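PDB 5GY3: glucanase from Klebsiella pneumoniae, which probably hydrolyses internal beta-1,4-glucosidic linkages in cellulose and related beta-glucans, as an endoglucanase of glycoside hydrolase family 8. Local coordinates for residues G185-S193 with W253-V261; F11-I19 with F48-D56. One frame throughout, in Å; residues are numbered along the deposited sequence.

Interaction 1 (G185-S193 with W253-V261); sequences GWGKSHLPS and WINVSTNEV
Val256 sets its two methyls against different parts of the 185-193 loop. CG1 lies 3.4 Å from Leu191 O and also faces the CB of Leu191, whereas CG2 comes within 3.9 Å of Trp186 CB and approaches the CB of Ser193. With CG1 anti to its own carbonyl carbon (chi1 -60°), the fork of the valine spans the loop. Deeper in, Ile254 CD1 meets Ser189 CB at 3.8 Å, and Trp241 of helix 236-243 packs on both residues.

Toward the surface the Asn259 and Lys188 side chains cross at about a right angle, Asn259 ND2 lying 3.7 Å from Lys188 CG. Asn259 OD1 accepts from Lys188 N at 2.9 Å, with an N-H...O angle of 156° and the donor tilted 31° from the carbonyl plane. A water 2.7 Å from Asn259 OD1 and 2.9 Å from Trp186 O accepts from Ser189 N at 3.1 Å, bridging the segments.

The loop after helix 167-183 thus packs on an Asx turn (Asn255 OD1 to Ser257 N) that follows strand 254-255, itself paired antiparallel with strand 213-214. One side is largely apolar, Val256 against side chains and the Leu191 carbonyl; the other is polar, built round one amide oxygen.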
# COMPACT_ATOMS: atom_id res chain seq x y z
N GLY A 185 -11.97 -14.22 -1.50
CA GLY A 185 -13.28 -13.59 -1.38
C GLY A 185 -14.22 -14.46 -0.58
O GLY A 185 -14.28 -15.67 -0.82
N TRP A 186 -14.93 -13.87 0.38
CA TRP A 186 -15.73 -14.64 1.33
C TRP A 186 -17.06 -13.94 1.56
O TRP A 186 -17.21 -12.74 1.34
CB TRP A 186 -14.97 -14.86 2.65
CG TRP A 186 -13.77 -15.69 2.37
CD1 TRP A 186 -13.74 -17.05 2.27
CD2 TRP A 186 -12.46 -15.23 2.03
NE1 TRP A 186 -12.47 -17.47 1.91
CE2 TRP A 186 -11.67 -16.37 1.75
CE3 TRP A 186 -11.86 -13.96 1.93
CZ2 TRP A 186 -10.32 -16.29 1.40
CZ3 TRP A 186 -10.52 -13.88 1.57
CH2 TRP A 186 -9.76 -15.04 1.31
N GLY A 187 -18.05 -14.73 2.02
CA GLY A 187 -19.36 -14.20 2.34
C GLY A 187 -20.11 -13.73 1.10
O GLY A 187 -19.77 -14.03 -0.04
N LYS A 188 -21.17 -12.96 1.36
CA LYS A 188 -22.00 -12.48 0.26
C LYS A 188 -21.35 -11.36 -0.54
O LYS A 188 -21.76 -11.11 -1.68
CB LYS A 188 -23.35 -12.02 0.79
CG LYS A 188 -24.13 -13.11 1.48
CD LYS A 188 -25.39 -12.54 2.11
CE LYS A 188 -26.29 -13.64 2.65
NZ LYS A 188 -27.56 -13.09 3.17
N SER A 189 -20.35 -10.67 0.02
CA SER A 189 -19.67 -9.62 -0.74
C SER A 189 -18.58 -10.17 -1.65
O SER A 189 -18.14 -9.45 -2.56
CB SER A 189 -19.05 -8.59 0.20
OG SER A 189 -17.95 -9.16 0.90
N HIS A 190 -18.13 -11.41 -1.43
CA HIS A 190 -17.04 -12.02 -2.20
C HIS A 190 -15.79 -11.14 -2.18
O HIS A 190 -15.05 -11.07 -3.16
CB HIS A 190 -17.46 -12.33 -3.64
CG HIS A 190 -18.73 -13.13 -3.72
ND1 HIS A 190 -18.78 -14.46 -3.37
CD2 HIS A 190 -19.98 -12.79 -4.11
CE1 HIS A 190 -20.02 -14.91 -3.55
NE2 HIS A 190 -20.76 -13.91 -3.99
N LEU A 191 -15.56 -10.49 -1.06
CA LEU A 191 -14.40 -9.61 -0.94
C LEU A 191 -13.33 -10.24 -0.06
O LEU A 191 -13.63 -11.06 0.81
CB LEU A 191 -14.81 -8.25 -0.35
CG LEU A 191 -15.64 -7.35 -1.27
CD1 LEU A 191 -16.09 -6.14 -0.49
CD2 LEU A 191 -14.81 -6.91 -2.50
N PRO A 192 -12.07 -9.86 -0.26
CA PRO A 192 -11.00 -10.32 0.65
C PRO A 192 -10.94 -9.48 1.92
O PRO A 192 -11.34 -8.31 1.96
CB PRO A 192 -9.74 -10.13 -0.19
CG PRO A 192 -10.04 -8.90 -0.99
CD PRO A 192 -11.54 -8.96 -1.30
N SER A 193 -10.41 -10.10 2.97
CA SER A 193 -10.16 -9.41 4.24
C SER A 193 -8.78 -8.74 4.23
O SER A 193 -7.99 -8.89 3.29
CB SER A 193 -10.27 -10.40 5.40
OG SER A 193 -9.50 -11.56 5.14
N TRP A 253 -16.34 -0.69 6.61
CA TRP A 253 -15.77 -2.02 6.54
C TRP A 253 -16.89 -3.05 6.45
O TRP A 253 -18.05 -2.75 6.74
CB TRP A 253 -14.85 -2.34 7.74
CG TRP A 253 -15.44 -2.10 9.12
CD1 TRP A 253 -15.21 -1.02 9.93
CD2 TRP A 253 -16.31 -2.97 9.87
NE1 TRP A 253 -15.88 -1.16 11.12
CE2 TRP A 253 -16.56 -2.35 11.11
CE3 TRP A 253 -16.88 -4.23 9.62
CZ2 TRP A 253 -17.39 -2.92 12.08
CZ3 TRP A 253 -17.70 -4.80 10.59
CH2 TRP A 253 -17.94 -4.14 11.81
N ILE A 254 -16.53 -4.26 6.03
CA ILE A 254 -17.44 -5.40 6.11
C ILE A 254 -16.69 -6.61 6.65
O ILE A 254 -15.54 -6.87 6.26
CB ILE A 254 -18.11 -5.71 4.75
CG1 ILE A 254 -18.93 -7.00 4.84
CG2 ILE A 254 -17.07 -5.82 3.63
CD1 ILE A 254 -19.86 -7.22 3.66
N ASN A 255 -17.31 -7.33 7.58
CA ASN A 255 -16.79 -8.63 8.01
C ASN A 255 -17.15 -9.64 6.92
O ASN A 255 -18.33 -9.93 6.70
CB ASN A 255 -17.39 -9.00 9.36
CG ASN A 255 -16.86 -10.32 9.90
OD1 ASN A 255 -16.77 -11.33 9.19
ND2 ASN A 255 -16.51 -10.32 11.18
N VAL A 256 -16.15 -10.16 6.21
CA VAL A 256 -16.45 -10.99 5.04
C VAL A 256 -16.85 -12.40 5.44
O VAL A 256 -17.36 -13.15 4.60
CB VAL A 256 -15.29 -11.03 4.04
CG1 VAL A 256 -14.97 -9.60 3.54
CG2 VAL A 256 -14.06 -11.67 4.66
N SER A 257 -16.67 -12.77 6.71
CA SER A 257 -17.08 -14.09 7.19
C SER A 257 -18.53 -14.10 7.66
O SER A 257 -19.25 -15.07 7.42
CB SER A 257 -16.17 -14.55 8.32
OG SER A 257 -14.92 -14.98 7.80
N THR A 258 -18.97 -13.03 8.33
CA THR A 258 -20.32 -12.96 8.87
C THR A 258 -21.23 -12.03 8.09
O THR A 258 -22.45 -12.05 8.34
CB THR A 258 -20.28 -12.47 10.33
OG1 THR A 258 -19.90 -11.08 10.35
CG2 THR A 258 -19.31 -13.30 11.14
N ASN A 259 -20.69 -11.20 7.21
CA ASN A 259 -21.39 -10.19 6.41
C ASN A 259 -21.85 -8.99 7.24
O ASN A 259 -22.50 -8.09 6.70
CB ASN A 259 -22.58 -10.79 5.65
CG ASN A 259 -22.14 -11.93 4.75
OD1 ASN A 259 -21.20 -11.78 3.97
ND2 ASN A 259 -22.78 -13.09 4.89
N GLU A 260 -21.50 -8.94 8.53
CA GLU A 260 -21.75 -7.73 9.30
C GLU A 260 -20.99 -6.55 8.70
O GLU A 260 -19.84 -6.69 8.29
CB GLU A 260 -21.31 -7.94 10.76
CG GLU A 260 -21.49 -6.70 11.63
CD GLU A 260 -20.82 -6.82 13.00
OE1 GLU A 260 -20.03 -7.76 13.21
OE2 GLU A 260 -21.08 -5.95 13.86
N VAL A 261 -21.64 -5.38 8.65
CA VAL A 261 -21.00 -4.19 8.09
C VAL A 261 -20.84 -3.13 9.18
O VAL A 261 -21.53 -3.14 10.22
CB VAL A 261 -21.77 -3.59 6.90
CG1 VAL A 261 -21.88 -4.58 5.77
CG2 VAL A 261 -23.16 -3.10 7.33
O HOH W 1 -18.94 -10.89 2.73

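Interaction 2 (F11-I19 with F48-D56); sequences FMMPDGRII and FDKLWQWTD
Gly16 and Leu51 bring the backbones closest, their CA atoms 4.4 Å apart, where a type I beta turn from Met13 to Gly16 meets the side of helix 45-59. Gly16 has a positive phi, and a CB there would collide with Lys50 O, so the missing side chain permits this approach. Gly16 N to Met13 O closes the turn, and Met13 N to Arg17 O ties its first residue to the one just beyond it.

Over one face of the Trp54 indole lies Arg17 CG, 3.5 Å from the centroid of the five-membered ring and 25° off its normal, a CH-pi contact. The arginine chain bends at chi3 (-70°), and its guanidinium plane stands 53° from the ring plane. Asp15 OD2 takes Arg17 NE through its syn lone pair in a nearly straight salt bridge of 2.6 Å, while OD1 accepts Arg17 N at 3.0 Å, forming an Asx turn. Leu51 CD2 sits 3.3 Å from Gly16 O and 3.7 Å from Ile18 CG1, and the extended Met12 chain lays CE 3.7 Å from Leu51 CG.

Direct contacts between the segments are thus mainly apolar and CH-pi, and the Asp15-Arg17 bonds stay within 11-19. Gln32 of helix 29-41 supplies a polar link: its NE2 reaches Gly16 O and Thr55 OG1 while OE1 takes Ile18 N, so one amide joins loop and helix.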
# COMPACT_ATOMS: atom_id res chain seq x y z
N PHE A 11 1.53 17.09 8.34
CA PHE A 11 2.06 15.77 8.63
C PHE A 11 3.56 15.60 8.43
O PHE A 11 4.10 14.57 8.86
CB PHE A 11 1.33 14.71 7.79
CG PHE A 11 -0.16 14.79 7.89
CD1 PHE A 11 -0.79 14.48 9.09
CD2 PHE A 11 -0.92 15.20 6.82
CE1 PHE A 11 -2.17 14.56 9.20
CE2 PHE A 11 -2.30 15.28 6.92
CZ PHE A 11 -2.92 14.95 8.12
N MET A 12 4.26 16.53 7.80
CA MET A 12 5.69 16.36 7.58
C MET A 12 6.49 17.21 8.56
O MET A 12 6.29 18.42 8.65
CB MET A 12 6.07 16.70 6.14
CG MET A 12 7.51 16.37 5.82
SD MET A 12 7.94 16.77 4.10
CE MET A 12 9.69 16.41 4.12
N MET A 13 7.40 16.56 9.29
CA MET A 13 8.30 17.22 10.22
C MET A 13 9.53 17.74 9.48
O MET A 13 9.89 17.22 8.42
CB MET A 13 8.74 16.26 11.32
CG MET A 13 7.67 15.88 12.34
SD MET A 13 6.83 17.29 13.10
CE MET A 13 5.27 17.28 12.23
N PRO A 14 10.20 18.75 10.03
CA PRO A 14 11.39 19.29 9.35
C PRO A 14 12.51 18.28 9.17
O PRO A 14 13.32 18.44 8.24
CB PRO A 14 11.81 20.47 10.25
CG PRO A 14 11.06 20.28 11.54
CD PRO A 14 9.80 19.57 11.19
N ASP A 15 12.56 17.23 9.99
CA ASP A 15 13.58 16.20 9.83
C ASP A 15 13.24 15.19 8.73
O ASP A 15 14.06 14.30 8.48
CB ASP A 15 13.84 15.46 11.15
CG ASP A 15 12.61 14.74 11.70
OD1 ASP A 15 11.54 14.74 11.05
OD2 ASP A 15 12.72 14.14 12.79
N GLY A 16 12.09 15.33 8.07
CA GLY A 16 11.69 14.42 7.02
C GLY A 16 10.72 13.32 7.43
O GLY A 16 10.36 12.50 6.57
N ARG A 17 10.30 13.27 8.70
CA ARG A 17 9.29 12.29 9.13
C ARG A 17 7.90 12.71 8.69
O ARG A 17 7.54 13.89 8.74
CB ARG A 17 9.30 12.14 10.65
CG ARG A 17 10.50 11.47 11.22
CD ARG A 17 10.45 11.36 12.75
NE ARG A 17 10.61 12.66 13.39
CZ ARG A 17 9.75 13.19 14.26
NH1 ARG A 17 8.67 12.51 14.64
NH2 ARG A 17 9.98 14.39 14.77
N ILE A 18 7.10 11.72 8.27
CA ILE A 18 5.65 11.86 8.12
C ILE A 18 5.01 11.32 9.39
O ILE A 18 5.34 10.21 9.84
CB ILE A 18 5.13 11.11 6.88
CG1 ILE A 18 5.67 11.77 5.61
CG2 ILE A 18 3.60 11.11 6.87
CD1 ILE A 18 5.03 13.10 5.28
N ILE A 19 4.10 12.10 9.96
CA ILE A 19 3.56 11.82 11.29
C ILE A 19 2.13 11.33 11.15
O ILE A 19 1.27 12.02 10.59
CB ILE A 19 3.62 13.08 12.18
CG1 ILE A 19 5.06 13.52 12.38
CG2 ILE A 19 3.00 12.80 13.50
CD1 ILE A 19 5.96 12.44 12.91
N PHE A 48 11.22 15.43 -1.30
CA PHE A 48 11.58 14.04 -1.58
C PHE A 48 12.92 13.68 -0.93
O PHE A 48 13.04 12.64 -0.29
CB PHE A 48 11.64 13.79 -3.09
CG PHE A 48 11.94 12.36 -3.43
CD1 PHE A 48 13.24 11.90 -3.49
CD2 PHE A 48 10.91 11.46 -3.68
CE1 PHE A 48 13.53 10.57 -3.77
CE2 PHE A 48 11.19 10.14 -3.96
CZ PHE A 48 12.50 9.69 -4.01
N ASP A 49 13.93 14.53 -1.11
CA ASP A 49 15.25 14.21 -0.55
C ASP A 49 15.22 14.20 0.97
O ASP A 49 15.91 13.39 1.60
CB ASP A 49 16.30 15.19 -1.09
CG ASP A 49 16.72 14.89 -2.54
OD1 ASP A 49 16.57 13.74 -2.99
OD2 ASP A 49 17.22 15.81 -3.23
N LYS A 50 14.42 15.08 1.59
CA LYS A 50 14.28 15.06 3.05
C LYS A 50 13.62 13.77 3.51
O LYS A 50 14.07 13.13 4.47
CB LYS A 50 13.45 16.26 3.53
CG LYS A 50 14.19 17.60 3.67
CD LYS A 50 13.19 18.78 3.86
CE LYS A 50 12.86 19.46 2.52
NZ LYS A 50 11.49 20.08 2.38
N LEU A 51 12.52 13.39 2.85
CA LEU A 51 11.80 12.17 3.21
C LEU A 51 12.69 10.95 3.06
O LEU A 51 12.75 10.09 3.94
CB LEU A 51 10.55 12.02 2.34
CG LEU A 51 9.46 13.06 2.48
CD1 LEU A 51 8.51 13.04 1.28
CD2 LEU A 51 8.69 12.82 3.77
N TRP A 52 13.41 10.88 1.94
CA TRP A 52 14.25 9.72 1.66
C TRP A 52 15.47 9.69 2.58
O TRP A 52 15.84 8.63 3.10
CB TRP A 52 14.67 9.74 0.18
CG TRP A 52 15.72 8.73 -0.19
CD1 TRP A 52 16.86 8.97 -0.92
CD2 TRP A 52 15.74 7.33 0.13
NE1 TRP A 52 17.58 7.81 -1.06
CE2 TRP A 52 16.92 6.79 -0.42
CE3 TRP A 52 14.88 6.49 0.85
CZ2 TRP A 52 17.25 5.44 -0.28
CZ3 TRP A 52 15.21 5.16 0.98
CH2 TRP A 52 16.39 4.64 0.43
N GLN A 53 16.09 10.85 2.81
CA GLN A 53 17.24 10.91 3.70
C GLN A 53 16.88 10.44 5.11
O GLN A 53 17.65 9.69 5.73
CB GLN A 53 17.79 12.34 3.74
CG GLN A 53 18.79 12.62 4.87
CD GLN A 53 19.18 14.10 4.94
OE1 GLN A 53 18.40 14.98 4.54
NE2 GLN A 53 20.37 14.39 5.45
N TRP A 54 15.72 10.84 5.63
CA TRP A 54 15.35 10.37 6.96
C TRP A 54 15.07 8.87 6.94
O TRP A 54 15.53 8.14 7.82
CB TRP A 54 14.15 11.14 7.50
CG TRP A 54 13.79 10.65 8.87
CD1 TRP A 54 14.30 11.09 10.06
CD2 TRP A 54 12.90 9.57 9.19
NE1 TRP A 54 13.76 10.37 11.11
CE2 TRP A 54 12.90 9.43 10.60
CE3 TRP A 54 12.09 8.72 8.43
CZ2 TRP A 54 12.13 8.47 11.25
CZ3 TRP A 54 11.32 7.78 9.08
CH2 TRP A 54 11.34 7.66 10.48
N THR A 55 14.34 8.41 5.92
CA THR A 55 14.01 6.99 5.82
C THR A 55 15.26 6.14 5.77
O THR A 55 15.39 5.15 6.51
CB THR A 55 13.16 6.75 4.57
OG1 THR A 55 12.02 7.61 4.61
CG2 THR A 55 12.72 5.29 4.48
N ASP A 56 16.19 6.50 4.90
CA ASP A 56 17.39 5.69 4.72
C ASP A 56 18.26 5.73 5.97
O ASP A 56 18.65 4.68 6.49
CB ASP A 56 18.16 6.18 3.48
CG ASP A 56 19.33 5.29 3.13
OD1 ASP A 56 19.24 4.07 3.36
OD2 ASP A 56 20.33 5.82 2.61

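Overall arrangement
From the N terminus, interaction 2 comes first: helix 45-59 comes back against the loop that leaves helix 2-11, closing a loop of 28 intervening residues that includes helix 29-41. The chain then runs through helices 86-103, 106-123, 155-164 and 167-183 before interaction 1 opens. That contact closes a longer loop, with 59 residues between its segments, and ties the connection after helix 167-183 to strand 254-255 and the turn that follows it. The two loops follow in series, neither enclosing nor crossing the other. Interactions 1 and 2 lie on opposite sides of the chain's centre; the centres of interactions 1 and 2 are about 37 Å apart, and their nearest atoms about 20 Å apart.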